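Local structure of protein interacting with Hsp90 1 (Saccharomyces cerevisiae, 4CGU) at residues Y81-K86 against G126-P131; L95-E100 against I130-D135; I99-P104 against K150-Y155; P113-A118 against V138-I143. The protein is involved in pre-rRNA processing and required for the interaction of NOP58 with snoRNA, the modelled piece being its C-terminal CS domain. All coordinates share one frame; numbering follows the deposited sequence. Where two conformers were deposited one is given.

Contact 1. Residues Y81-K86 against G126-P131; sequences YEVKMK and GKLSIP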
loop_
_atom_site.group_PDB
_atom_site.type_symbol
_atom_site.label_atom_id
_atom_site.label_comp_id
_atom_site.label_asym_id
_atom_site.label_seq_id
_atom_site.Cartn_x
_atom_site.Cartn_y
_atom_site.Cartn_z
ATOM N N TYR B 81 25.654 9.103 1.517
ATOM C CA TYR B 81 24.471 9.047 2.373
ATOM C C TYR B 81 24.797 8.659 3.805
ATOM O O TYR B 81 25.619 7.781 4.051
ATOM C CB TYR B 81 23.431 8.072 1.814
ATOM C CG TYR B 81 22.956 8.397 0.414
ATOM C CD1 TYR B 81 22.236 9.557 0.153
ATOM C CD2 TYR B 81 23.221 7.538 -0.646
ATOM C CE1 TYR B 81 21.792 9.852 -1.129
ATOM C CE2 TYR B 81 22.784 7.828 -1.930
ATOM C CZ TYR B 81 22.072 8.983 -2.166
ATOM O OH TYR B 81 21.642 9.263 -3.445
ATOM N N GLU B 82 24.135 9.325 4.743
ATOM C CA GLU B 82 24.193 8.955 6.145
ATOM C C GLU B 82 22.774 8.840 6.675
ATOM O O GLU B 82 21.914 9.678 6.382
ATOM C CB GLU B 82 25.004 9.969 6.948
ATOM C CG GLU B 82 26.496 9.893 6.653
ATOM C CD GLU B 82 27.313 10.852 7.490
ATOM O OE1 GLU B 82 26.733 11.512 8.374
ATOM O OE2 GLU B 82 28.535 10.944 7.260
ATOM N N VAL B 83 22.538 7.783 7.444
ATOM C CA VAL B 83 21.205 7.443 7.904
ATOM C C VAL B 83 21.071 7.595 9.414
ATOM O O VAL B 83 21.960 7.201 10.177
ATOM C CB VAL B 83 20.861 5.994 7.520
ATOM C CG1 VAL B 83 19.415 5.675 7.870
ATOM C CG2 VAL B 83 21.128 5.763 6.039
ATOM N N LYS B 84 19.961 8.185 9.840
ATOM C CA LYS B 84 19.600 8.215 11.249
ATOM C C LYS B 84 18.217 7.610 11.395
ATOM O O LYS B 84 17.395 7.709 10.493
ATOM C CB LYS B 84 19.578 9.646 11.781
ATOM C CG LYS B 84 20.921 10.349 11.760
ATOM C CD LYS B 84 20.786 11.757 12.305
ATOM C CE LYS B 84 22.126 12.466 12.374
ATOM N NZ LYS B 84 21.971 13.867 12.853
HETATM N N MSE B 85 17.960 6.984 12.531
HETATM C CA MSE B 85 16.652 6.423 12.796
HETATM C C MSE B 85 16.217 6.826 14.192
HETATM O O MSE B 85 17.043 6.950 15.094
HETATM C CB MSE B 85 16.685 4.900 12.623
HETATM C CG MSE B 85 16.941 4.480 11.172
HETATM SE SE MSE B 85 17.248 2.578 10.872
HETATM C CE MSE B 85 15.433 1.952 11.023
ATOM N N LYS B 86 14.923 7.066 14.358
ATOM C CA LYS B 86 14.379 7.471 15.646
ATOM C C LYS B 86 13.012 6.835 15.851
ATOM O O LYS B 86 12.189 6.828 14.938
ATOM C CB LYS B 86 14.263 8.993 15.718
ATOM C CG LYS B 86 13.714 9.513 17.038
ATOM C CD LYS B 86 13.651 11.030 17.043
ATOM C CE LYS B 86 12.965 11.566 18.295
ATOM N NZ LYS B 86 12.674 13.034 18.192
ATOM N N GLY B 126 20.072 2.128 -5.733
ATOM C CA GLY B 126 21.078 1.108 -5.971
ATOM C C GLY B 126 22.047 0.966 -4.816
ATOM O O GLY B 126 22.446 -0.141 -4.452
ATOM N N LYS B 127 22.415 2.097 -4.228
ATOM C CA LYS B 127 23.360 2.116 -3.121
ATOM C C LYS B 127 22.732 1.681 -1.800
ATOM O O LYS B 127 23.315 0.889 -1.060
ATOM C CB LYS B 127 23.955 3.520 -2.962
ATOM N N LEU B 128 21.533 2.182 -1.519
ATOM C CA LEU B 128 21.039 2.214 -0.146
ATOM C C LEU B 128 19.782 1.387 0.142
ATOM O O LEU B 128 18.826 1.392 -0.631
ATOM C CB LEU B 128 20.818 3.672 0.265
ATOM C CG LEU B 128 20.648 4.002 1.746
ATOM C CD1 LEU B 128 21.694 3.300 2.584
ATOM C CD2 LEU B 128 20.757 5.500 1.929
ATOM N N SER B 129 19.799 0.681 1.269
ATOM C CA SER B 129 18.642 -0.079 1.726
ATOM C C SER B 129 18.516 0.002 3.243
ATOM O O SER B 129 19.507 -0.108 3.965
ATOM C CB SER B 129 18.748 -1.541 1.294
ATOM O OG SER B 129 19.732 -2.221 2.054
ATOM N N ILE B 130 17.292 0.195 3.718
ATOM C CA ILE B 130 17.020 0.283 5.142
ATOM C C ILE B 130 16.150 -0.889 5.555
ATOM O O ILE B 130 14.939 -0.890 5.304
ATOM C CB ILE B 130 16.236 1.561 5.490
ATOM C CG1 ILE B 130 16.710 2.742 4.643
ATOM C CG2 ILE B 130 16.334 1.864 6.989
ATOM C CD1 ILE B 130 18.058 3.269 5.042
ATOM N N PRO B 131 16.759 -1.908 6.169
ATOM C CA PRO B 131 15.926 -2.942 6.781
ATOM C C PRO B 131 15.111 -2.286 7.881
ATOM O O PRO B 131 15.623 -1.395 8.551
ATOM C CB PRO B 131 16.951 -3.906 7.384
ATOM C CG PRO B 131 18.195 -3.683 6.592
ATOM C CD PRO B 131 18.194 -2.220 6.254
#

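Contact 2. Residues L95-E100 against I130-D135; sequences LRILIE and IPLPRD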
loop_
_atom_site.group_PDB
_atom_site.type_symbol
_atom_site.label_atom_id
_atom_site.label_comp_id
_atom_site.label_asym_id
_atom_site.label_seq_id
_atom_site.Cartn_x
_atom_site.Cartn_y
_atom_site.Cartn_z
ATOM N N LEU B 95 8.322 4.964 13.570
ATOM C CA LEU B 95 9.712 5.106 13.170
ATOM C C LEU B 95 9.887 6.252 12.188
ATOM O O LEU B 95 9.097 6.406 11.249
ATOM C CB LEU B 95 10.194 3.804 12.523
ATOM C CG LEU B 95 11.597 3.807 11.924
ATOM C CD1 LEU B 95 12.666 3.865 13.019
ATOM C CD2 LEU B 95 11.794 2.600 11.021
ATOM N N ARG B 96 10.926 7.054 12.410
ATOM C CA ARG B 96 11.367 8.024 11.418
ATOM C C ARG B 96 12.794 7.726 10.968
ATOM O O ARG B 96 13.681 7.514 11.791
ATOM C CB ARG B 96 11.298 9.450 11.958
ATOM C CG ARG B 96 11.796 10.483 10.957
ATOM C CD ARG B 96 11.990 11.843 11.594
ATOM N NE ARG B 96 13.162 11.884 12.465
ATOM C CZ ARG B 96 13.352 12.806 13.404
ATOM N NH1 ARG B 96 12.440 13.752 13.594
ATOM N NH2 ARG B 96 14.445 12.781 14.157
ATOM N N ILE B 97 13.004 7.713 9.655
ATOM C CA ILE B 97 14.325 7.528 9.071
ATOM C C ILE B 97 14.724 8.803 8.343
ATOM O O ILE B 97 13.960 9.316 7.532
ATOM C CB ILE B 97 14.314 6.380 8.052
ATOM C CG1 ILE B 97 13.666 5.139 8.671
ATOM C CG2 ILE B 97 15.726 6.085 7.549
ATOM C CD1 ILE B 97 13.344 4.066 7.668
ATOM N N LEU B 98 15.912 9.316 8.648
ATOM C CA LEU B 98 16.495 10.441 7.927
ATOM C C LEU B 98 17.643 9.961 7.064
ATOM O O LEU B 98 18.597 9.358 7.559
ATOM C CB LEU B 98 17.032 11.496 8.898
ATOM C CG LEU B 98 16.065 12.101 9.911
ATOM C CD1 LEU B 98 16.695 13.299 10.609
ATOM C CD2 LEU B 98 14.784 12.501 9.222
ATOM N N ILE B 99 17.554 10.223 5.767
ATOM C CA ILE B 99 18.655 9.914 4.872
ATOM C C ILE B 99 19.201 11.220 4.325
ATOM O O ILE B 99 18.486 11.974 3.671
ATOM C CB ILE B 99 18.217 9.019 3.709
ATOM C CG1 ILE B 99 17.582 7.731 4.244
ATOM C CG2 ILE B 99 19.406 8.724 2.792
ATOM C CD1 ILE B 99 17.351 6.691 3.185
ATOM N N GLU B 100 20.471 11.485 4.604
ATOM C CA GLU B 100 21.074 12.764 4.273
ATOM C C GLU B 100 22.288 12.600 3.358
ATOM O O GLU B 100 23.172 11.793 3.630
ATOM C CB GLU B 100 21.479 13.470 5.566
ATOM C CG GLU B 100 22.024 14.856 5.377
ATOM C CD GLU B 100 22.252 15.582 6.692
ATOM O OE1 GLU B 100 21.719 15.124 7.727
ATOM O OE2 GLU B 100 22.970 16.604 6.689
ATOM N N ILE B 130 17.292 0.195 3.718
ATOM C CA ILE B 130 17.020 0.283 5.142
ATOM C C ILE B 130 16.150 -0.889 5.555
ATOM O O ILE B 130 14.939 -0.890 5.304
ATOM C CB ILE B 130 16.236 1.561 5.490
ATOM C CG1 ILE B 130 16.710 2.742 4.643
ATOM C CG2 ILE B 130 16.334 1.864 6.989
ATOM C CD1 ILE B 130 18.058 3.269 5.042
ATOM N N PRO B 131 16.759 -1.908 6.169
ATOM C CA PRO B 131 15.926 -2.942 6.781
ATOM C C PRO B 131 15.111 -2.286 7.881
ATOM O O PRO B 131 15.623 -1.395 8.551
ATOM C CB PRO B 131 16.951 -3.906 7.384
ATOM C CG PRO B 131 18.195 -3.683 6.592
ATOM C CD PRO B 131 18.194 -2.220 6.254
ATOM N N LEU B 132 13.858 -2.689 8.048
ATOM C CA LEU B 132 13.007 -2.067 9.050
ATOM C C LEU B 132 12.990 -2.921 10.308
ATOM O O LEU B 132 13.071 -4.144 10.220
ATOM C CB LEU B 132 11.591 -1.880 8.504
ATOM C CG LEU B 132 11.481 -1.066 7.210
ATOM C CD1 LEU B 132 10.023 -0.860 6.846
ATOM C CD2 LEU B 132 12.196 0.273 7.335
ATOM N N PRO B 133 12.894 -2.278 11.484
ATOM C CA PRO B 133 12.855 -2.998 12.761
ATOM C C PRO B 133 11.750 -4.046 12.731
ATOM O O PRO B 133 10.679 -3.783 12.186
ATOM C CB PRO B 133 12.512 -1.901 13.771
ATOM C CG PRO B 133 12.948 -0.638 13.122
ATOM C CD PRO B 133 12.701 -0.830 11.661
ATOM N N ARG B 134 12.012 -5.216 13.299
ATOM C CA ARG B 134 11.099 -6.345 13.178
ATOM C C ARG B 134 9.894 -6.234 14.104
ATOM O O ARG B 134 8.911 -6.953 13.935
ATOM C CB ARG B 134 11.841 -7.658 13.434
ATOM C CG ARG B 134 12.510 -7.723 14.794
ATOM C CD ARG B 134 13.338 -8.980 14.933
ATOM N NE ARG B 134 14.209 -9.173 13.781
ATOM C CZ ARG B 134 15.229 -10.024 13.751
ATOM N NH1 ARG B 134 15.509 -10.757 14.820
ATOM N NH2 ARG B 134 15.968 -10.138 12.658
ATOM N N ASP B 135 9.965 -5.330 15.075
ATOM C CA ASP B 135 8.895 -5.186 16.059
ATOM C C ASP B 135 7.845 -4.155 15.652
ATOM O O ASP B 135 7.062 -3.701 16.485
ATOM C CB ASP B 135 9.470 -4.808 17.427
ATOM C CG ASP B 135 10.031 -3.395 17.456
ATOM O OD1 ASP B 135 10.760 -3.019 16.516
ATOM O OD2 ASP B 135 9.736 -2.658 18.420
#

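Contact 3. Residues I99-P104 against K150-Y155; sequences IENKAP and KERTLY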
loop_
_atom_site.group_PDB
_atom_site.type_symbol
_atom_site.label_atom_id
_atom_site.label_comp_id
_atom_site.label_asym_id
_atom_site.label_seq_id
_atom_site.Cartn_x
_atom_site.Cartn_y
_atom_site.Cartn_z
ATOM N N ILE B 99 17.554 10.223 5.767
ATOM C CA ILE B 99 18.655 9.914 4.872
ATOM C C ILE B 99 19.201 11.220 4.325
ATOM O O ILE B 99 18.486 11.974 3.671
ATOM C CB ILE B 99 18.217 9.019 3.709
ATOM C CG1 ILE B 99 17.582 7.731 4.244
ATOM C CG2 ILE B 99 19.406 8.724 2.792
ATOM C CD1 ILE B 99 17.351 6.691 3.185
ATOM N N GLU B 100 20.471 11.485 4.604
ATOM C CA GLU B 100 21.074 12.764 4.273
ATOM C C GLU B 100 22.288 12.600 3.358
ATOM O O GLU B 100 23.172 11.793 3.630
ATOM C CB GLU B 100 21.479 13.470 5.566
ATOM C CG GLU B 100 22.024 14.856 5.377
ATOM C CD GLU B 100 22.252 15.582 6.692
ATOM O OE1 GLU B 100 21.719 15.124 7.727
ATOM O OE2 GLU B 100 22.970 16.604 6.689
ATOM N N ASN B 101 22.328 13.356 2.265
ATOM C CA ASN B 101 23.499 13.340 1.395
ATOM C C ASN B 101 24.506 14.389 1.857
ATOM O O ASN B 101 24.178 15.573 1.945
ATOM C CB ASN B 101 23.098 13.576 -0.063
ATOM C CG ASN B 101 24.228 13.276 -1.045
ATOM O OD1 ASN B 101 25.401 13.190 -0.667
ATOM N ND2 ASN B 101 23.874 13.121 -2.316
ATOM N N LYS B 102 25.726 13.949 2.149
ATOM C CA LYS B 102 26.764 14.828 2.691
ATOM C C LYS B 102 27.834 15.211 1.669
ATOM O O LYS B 102 28.737 15.986 1.977
ATOM C CB LYS B 102 27.447 14.161 3.888
ATOM C CG LYS B 102 26.505 13.733 4.993
ATOM C CD LYS B 102 26.168 14.886 5.914
ATOM C CE LYS B 102 25.623 14.376 7.241
ATOM N NZ LYS B 102 25.310 15.481 8.186
ATOM N N ALA B 103 27.749 14.655 0.465
ATOM C CA ALA B 103 28.755 14.917 -0.558
ATOM C C ALA B 103 28.667 16.362 -1.042
ATOM O O ALA B 103 27.594 16.825 -1.425
ATOM C CB ALA B 103 28.595 13.951 -1.721
ATOM N N PRO B 104 29.798 17.082 -1.019
ATOM C CA PRO B 104 29.799 18.491 -1.428
ATOM C C PRO B 104 29.504 18.678 -2.919
ATOM O O PRO B 104 28.637 19.480 -3.271
ATOM C CB PRO B 104 31.221 18.955 -1.090
ATOM C CG PRO B 104 32.044 17.704 -1.116
ATOM C CD PRO B 104 31.140 16.610 -0.632
ATOM N N LYS B 150 16.591 21.082 -1.087
ATOM C CA LYS B 150 17.540 22.056 -0.555
ATOM C C LYS B 150 18.430 21.439 0.517
ATOM O O LYS B 150 19.631 21.706 0.575
ATOM C CB LYS B 150 16.798 23.269 0.016
ATOM C CG LYS B 150 17.686 24.246 0.761
ATOM C CD LYS B 150 16.948 25.524 1.101
ATOM C CE LYS B 150 17.881 26.531 1.755
ATOM N NZ LYS B 150 17.213 27.841 2.004
ATOM N N GLU B 151 17.835 20.601 1.356
ATOM C CA GLU B 151 18.582 19.925 2.405
ATOM C C GLU B 151 19.170 18.610 1.925
ATOM O O GLU B 151 19.952 17.984 2.637
ATOM C CB GLU B 151 17.695 19.684 3.629
ATOM C CG GLU B 151 17.254 20.967 4.303
ATOM C CD GLU B 151 18.407 21.939 4.506
ATOM O OE1 GLU B 151 19.500 21.500 4.929
ATOM O OE2 GLU B 151 18.217 23.147 4.244
ATOM N N ARG B 152 18.798 18.217 0.710
ATOM C CA ARG B 152 19.114 16.896 0.179
ATOM C C ARG B 152 18.812 15.840 1.230
ATOM O O ARG B 152 19.663 15.020 1.578
ATOM C CB ARG B 152 20.568 16.818 -0.294
ATOM C CG ARG B 152 20.845 17.641 -1.552
ATOM C CD ARG B 152 22.280 17.477 -2.014
ATOM N NE ARG B 152 23.215 17.815 -0.947
ATOM C CZ ARG B 152 24.520 17.575 -0.993
ATOM N NH1 ARG B 152 25.049 16.993 -2.063
ATOM N NH2 ARG B 152 25.292 17.915 0.031
ATOM N N THR B 153 17.597 15.887 1.761
ATOM C CA THR B 153 17.239 14.987 2.844
ATOM C C THR B 153 15.933 14.261 2.546
ATOM O O THR B 153 14.962 14.871 2.097
ATOM C CB THR B 153 17.140 15.742 4.192
ATOM O OG1 THR B 153 18.407 16.335 4.503
ATOM C CG2 THR B 153 16.760 14.795 5.317
ATOM N N LEU B 154 15.946 12.949 2.751
ATOM C CA LEU B 154 14.741 12.131 2.743
ATOM C C LEU B 154 14.273 11.920 4.175
ATOM O O LEU B 154 15.069 11.552 5.042
ATOM C CB LEU B 154 15.015 10.762 2.120
ATOM C CG LEU B 154 15.007 10.559 0.609
ATOM C CD1 LEU B 154 15.198 9.075 0.296
ATOM C CD2 LEU B 154 13.732 11.090 -0.028
ATOM N N TYR B 155 12.987 12.173 4.411
ATOM C CA TYR B 155 12.320 11.909 5.681
ATOM C C TYR B 155 11.315 10.791 5.457
ATOM O O TYR B 155 10.394 10.939 4.663
ATOM C CB TYR B 155 11.542 13.144 6.149
ATOM C CG TYR B 155 12.390 14.350 6.479
ATOM C CD1 TYR B 155 12.876 15.182 5.478
ATOM C CD2 TYR B 155 12.693 14.666 7.796
ATOM C CE1 TYR B 155 13.652 16.292 5.783
ATOM C CE2 TYR B 155 13.468 15.769 8.112
ATOM C CZ TYR B 155 13.943 16.578 7.103
ATOM O OH TYR B 155 14.709 17.676 7.420
#

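Contact 4. Residues P113-A118 against V138-I143; sequences PSYNFA and VNAADI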
loop_
_atom_site.group_PDB
_atom_site.type_symbol
_atom_site.label_atom_id
_atom_site.label_comp_id
_atom_site.label_asym_id
_atom_site.label_seq_id
_atom_site.Cartn_x
_atom_site.Cartn_y
_atom_site.Cartn_z
ATOM N N PRO B 113 12.310 4.434 -4.440
ATOM C CA PRO B 113 12.233 3.467 -3.343
ATOM C C PRO B 113 11.230 2.351 -3.598
ATOM O O PRO B 113 10.240 2.533 -4.310
ATOM C CB PRO B 113 11.782 4.320 -2.149
ATOM C CG PRO B 113 12.099 5.731 -2.535
ATOM C CD PRO B 113 11.894 5.779 -4.014
ATOM N N SER B 114 11.496 1.197 -3.004
ATOM C CA SER B 114 10.601 0.057 -3.097
ATOM C C SER B 114 10.600 -0.695 -1.773
ATOM O O SER B 114 11.593 -0.704 -1.065
ATOM C CB SER B 114 11.038 -0.874 -4.232
ATOM O OG SER B 114 12.338 -1.377 -3.985
ATOM N N TYR B 115 9.482 -1.319 -1.432
ATOM C CA TYR B 115 9.396 -2.073 -0.195
ATOM C C TYR B 115 9.199 -3.547 -0.492
ATOM O O TYR B 115 8.238 -3.929 -1.157
ATOM C CB TYR B 115 8.243 -1.564 0.673
ATOM C CG TYR B 115 8.032 -2.380 1.927
ATOM C CD1 TYR B 115 8.971 -2.377 2.948
ATOM C CD2 TYR B 115 6.888 -3.153 2.091
ATOM C CE1 TYR B 115 8.778 -3.120 4.099
ATOM C CE2 TYR B 115 6.687 -3.901 3.237
ATOM C CZ TYR B 115 7.635 -3.880 4.237
ATOM O OH TYR B 115 7.435 -4.620 5.378
ATOM N N ASN B 116 10.114 -4.365 0.015
ATOM C CA ASN B 116 10.043 -5.813 -0.123
ATOM C C ASN B 116 9.337 -6.433 1.090
ATOM O O ASN B 116 9.847 -6.374 2.204
ATOM C CB ASN B 116 11.454 -6.388 -0.279
ATOM C CG ASN B 116 11.446 -7.855 -0.663
ATOM O OD1 ASN B 116 11.023 -8.710 0.118
ATOM N ND2 ASN B 116 11.908 -8.153 -1.871
ATOM N N PHE B 117 8.169 -7.026 0.864
ATOM C CA PHE B 117 7.315 -7.487 1.960
ATOM C C PHE B 117 7.941 -8.593 2.813
ATOM O O PHE B 117 7.910 -8.527 4.041
ATOM C CB PHE B 117 5.953 -7.956 1.427
ATOM C CG PHE B 117 5.218 -6.918 0.615
ATOM C CD1 PHE B 117 4.498 -5.911 1.238
ATOM C CD2 PHE B 117 5.232 -6.966 -0.770
ATOM C CE1 PHE B 117 3.821 -4.962 0.494
ATOM C CE2 PHE B 117 4.550 -6.028 -1.517
ATOM C CZ PHE B 117 3.850 -5.015 -0.878
ATOM N N ALA B 118 8.494 -9.609 2.160
ATOM C CA ALA B 118 9.055 -10.763 2.863
ATOM C C ALA B 118 10.341 -10.420 3.604
ATOM O O ALA B 118 10.592 -10.933 4.689
ATOM C CB ALA B 118 9.291 -11.922 1.892
ATOM N N VAL B 138 4.199 -3.008 9.515
ATOM C CA VAL B 138 4.469 -2.173 8.356
ATOM C C VAL B 138 3.390 -2.319 7.299
ATOM O O VAL B 138 3.183 -3.397 6.748
ATOM C CB VAL B 138 5.844 -2.476 7.732
ATOM C CG1 VAL B 138 6.078 -1.587 6.509
ATOM C CG2 VAL B 138 6.946 -2.288 8.765
ATOM N N ASN B 139 2.697 -1.218 7.037
ATOM C CA ASN B 139 1.737 -1.140 5.951
ATOM C C ASN B 139 2.311 -0.236 4.868
ATOM O O ASN B 139 2.457 0.970 5.078
ATOM C CB ASN B 139 0.410 -0.585 6.469
ATOM C CG ASN B 139 -0.718 -0.714 5.462
ATOM O OD1 ASN B 139 -0.491 -0.793 4.254
ATOM N ND2 ASN B 139 -1.952 -0.723 5.962
ATOM N N ALA B 140 2.636 -0.824 3.717
ATOM C CA ALA B 140 3.278 -0.103 2.617
ATOM C C ALA B 140 2.488 1.117 2.174
ATOM O O ALA B 140 3.047 2.078 1.637
ATOM C CB ALA B 140 3.514 -1.034 1.428
ATOM N N ALA B 141 1.180 1.071 2.398
ATOM C CA ALA B 141 0.318 2.203 2.108
ATOM C C ALA B 141 0.623 3.380 3.034
ATOM O O ALA B 141 0.414 4.531 2.665
ATOM C CB ALA B 141 -1.150 1.795 2.232
ATOM N N ASP B 142 1.130 3.083 4.229
ATOM C CA ASP B 142 1.338 4.104 5.257
ATOM C C ASP B 142 2.778 4.602 5.332
ATOM O O ASP B 142 3.087 5.498 6.121
ATOM C CB ASP B 142 0.909 3.584 6.632
ATOM C CG ASP B 142 -0.577 3.282 6.707
ATOM O OD1 ASP B 142 -1.335 3.822 5.874
ATOM O OD2 ASP B 142 -0.987 2.508 7.601
ATOM N N ILE B 143 3.660 4.018 4.528
ATOM C CA ILE B 143 5.033 4.502 4.461
ATOM C C ILE B 143 5.056 5.857 3.774
ATOM O O ILE B 143 4.798 5.956 2.578
ATOM C CB ILE B 143 5.948 3.528 3.701
ATOM C CG1 ILE B 143 5.915 2.147 4.365
ATOM C CG2 ILE B 143 7.385 4.085 3.624
ATOM C CD1 ILE B 143 6.711 1.090 3.624
#

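Contact 1. Residues Y81-K86 against G126-P131
I130, on strand 129-131, and L128, in the loop just before it, face Y81, V83 and M85 of strand 81-87, and the contact is made by carbon and selenium with no hydrogen bond between the segments. I130 can be followed outward. From its CB the two branches part: CG2 lies anti to the backbone N, while CG1 turns beside it (chi1 -38°), which carries CD1 toward V83. CG2 slides past the selenomethionine M85, 4.1 Å from SE, with the terminal CE equally near. CD1, at the end of the longer branch, meets V83 head-on, 4.0 Å from CG1. V83 also lends CG2 to L128, whose CD2 sits 4.1 Å from it. That same CD2 reaches Y81 at CB, 3.7 Å away, and comes obliquely to the near side of the ring (CG and CD2); the hydroxyl beyond is hydrogen-bonded to D109. Cut back to an alanine, I130 would lose CG2 and CD1, which would probably open a gap beneath V83 and leave the selenium of M85 with one apolar neighbour fewer. Branched aliphatic residues suit this place because they fill the space between two layers without asking for polar partners. The strand axes lie 10.0 Å apart and run only 21° from parallel: this is the face-to-face layering of a beta sandwich, the fold of CS and other HSP20-like domains.

Contact 2. Residues L95-E100 against I130-D135
CD2 of L95 abuts the ring of P133 at CD, 3.6 Å away, with CG of the proline also close. CG of L95 stands anti to its backbone N (chi1 175°), which swings the isobutyl group out toward the ring. A proline offers a rigid hydrocarbon surface here, well matched to a leucine methyl. Next along the strand, I97 works with its CD1 alone: the delta carbon lies 3.8 Å from CG2 of I130 as the two side chains run past each other in opposite directions. The same CD1 touches L132 CD2 at 4.0 Å, the side chains there crossing at about a right angle, so one methyl is shared between two partners. Farther on, I99 points its CD1 at CD1 of I130, tip to tip, 4.0 Å away. I130 thus spends a different branch on each isoleucine. L132 starts out along the flank of the strand and only its end comes close.

In the second shell, V83 and I156 touch I97, L154 and L128 touch I99, and M85 backs L95, while D135 is tied by a salt bridge to R87. R96, which points elsewhere, hydrogen-bonds the backbone of the partner protein's chain. Strand 95-101, an inner strand, is hydrogen-bonded to 81-87 along one edge and to 153-157 along the other, and its inward side chains meet the end of strand 129-131 and the loop following it, which run nearly antiparallel to it over this face of the four-stranded sheet.

Contact 3. Residues I99-P104 against K150-Y155
R152 lays its guanidinium against the side-chain amide of N101, the two planes only 16° apart and stacked, with NH1 3.9 Å from N101 CG. The turn about the CG-CD bond (chi3 -56°) brings the end of the arginine toward the carbonyl of A103, which it grips with two nitrogens on one atom: NH1 at 2.6 Å from A103 O, nearly along the C=O axis, and NH2 at 2.9 Å, above the carbonyl plane. A103 O lies in the guanidinium plane itself, so stack and bonds together fix how the group is turned. N101 suits its place twice over, since besides stacking, its OD1 accepts from A103 N at 3.0 Å and closes an Asx turn where the strand ends.

Along the strands, the backbones form an antiparallel pair in the CS-domain sheet. I99 and L154 are a hydrogen-bonded pair, with two bonds of 2.9 Å between I99 N and L154 O and between L154 N and I99 O, their CB atoms lying on one face. R152 and T153 both face I148, a G1 beta bulge, and R152 has the left-handed backbone that goes with it. R152 O takes N101 N at 3.2 Å. On the other face, the side chains of T153 and E100 cross obliquely, OG1 lying against E100 CG; this OG1 donates to E151 O, and K102 NZ pairs with E100 OE2 in a weakly hydrogen-bonded salt bridge.

Contact 4. Residues P113-A118 against V138-I143
The ring of Y115 meets V138, A140 and I143. The tight part lies at its outer end, where CG1 of V138 comes 3.5 Å from OH and 3.6 Å from CZ as the two side chains cross. Over one ring face I143 brings CD1 to 4.1 Å from CG, its chain about perpendicular to that of the tyrosine and set toward the rim. On the opposite face lies the backbone N of F117. With CG anti to the backbone N (chi1 175°), the tyrosine reaches inward from strand 114-116, and its hydroxyl, though V138 packs against it, is hydrogen-bonded to OD1 of N120.

A140 marks the looser side. Its single methyl lies 4.0 Å from CD2 of Y115 and equally far from CE1 of F117; a residue this small fits where two rings converge. F117 is partly exposed, it touches A140 through CE1, and a glycerol, probably from the crystallisation liquor, lies near A140. N139 turns away and spends its OD1 on A141 N, an Asx turn that shapes the loop. Beyond, S114, Y115 and N116 pair in antiparallel fashion with a strand of the partner protein's chain, to which D142 also forms a salt bridge.

Were the ring gone, as with a serine here, V138, A140 and I143 would probably lose the surface they share and N120 its hydroxyl mate. The contact is one of apolar fit, with no hydrogen bond between its segments; the polar end of Y115 is satisfied by N120 beyond them.

From the N terminus, strand 81-87 begins the fold and contact 1 brings it to strand 129-131 some 40 residues later. Strand 95-101 then opens contacts 2 and 3, which share I99 and E100. Contact 2 ends beside contact 1, sharing I130 and P131 with it, so strand 129-131 touches the adjacent strands 81-87 and 95-101. Contact 3 closes the longer loop, inside which contact 4 is nested. Contact 1 crosses contact 3, and contact 4 crosses contacts 1 and 2; L132 of contact 2 touches Y115 and V138. Contacts 1 and 2 join the two sheets, contact 3 knits the larger one, and contact 4 ties strand 114-116 of the smaller sheet to the loop 138-143.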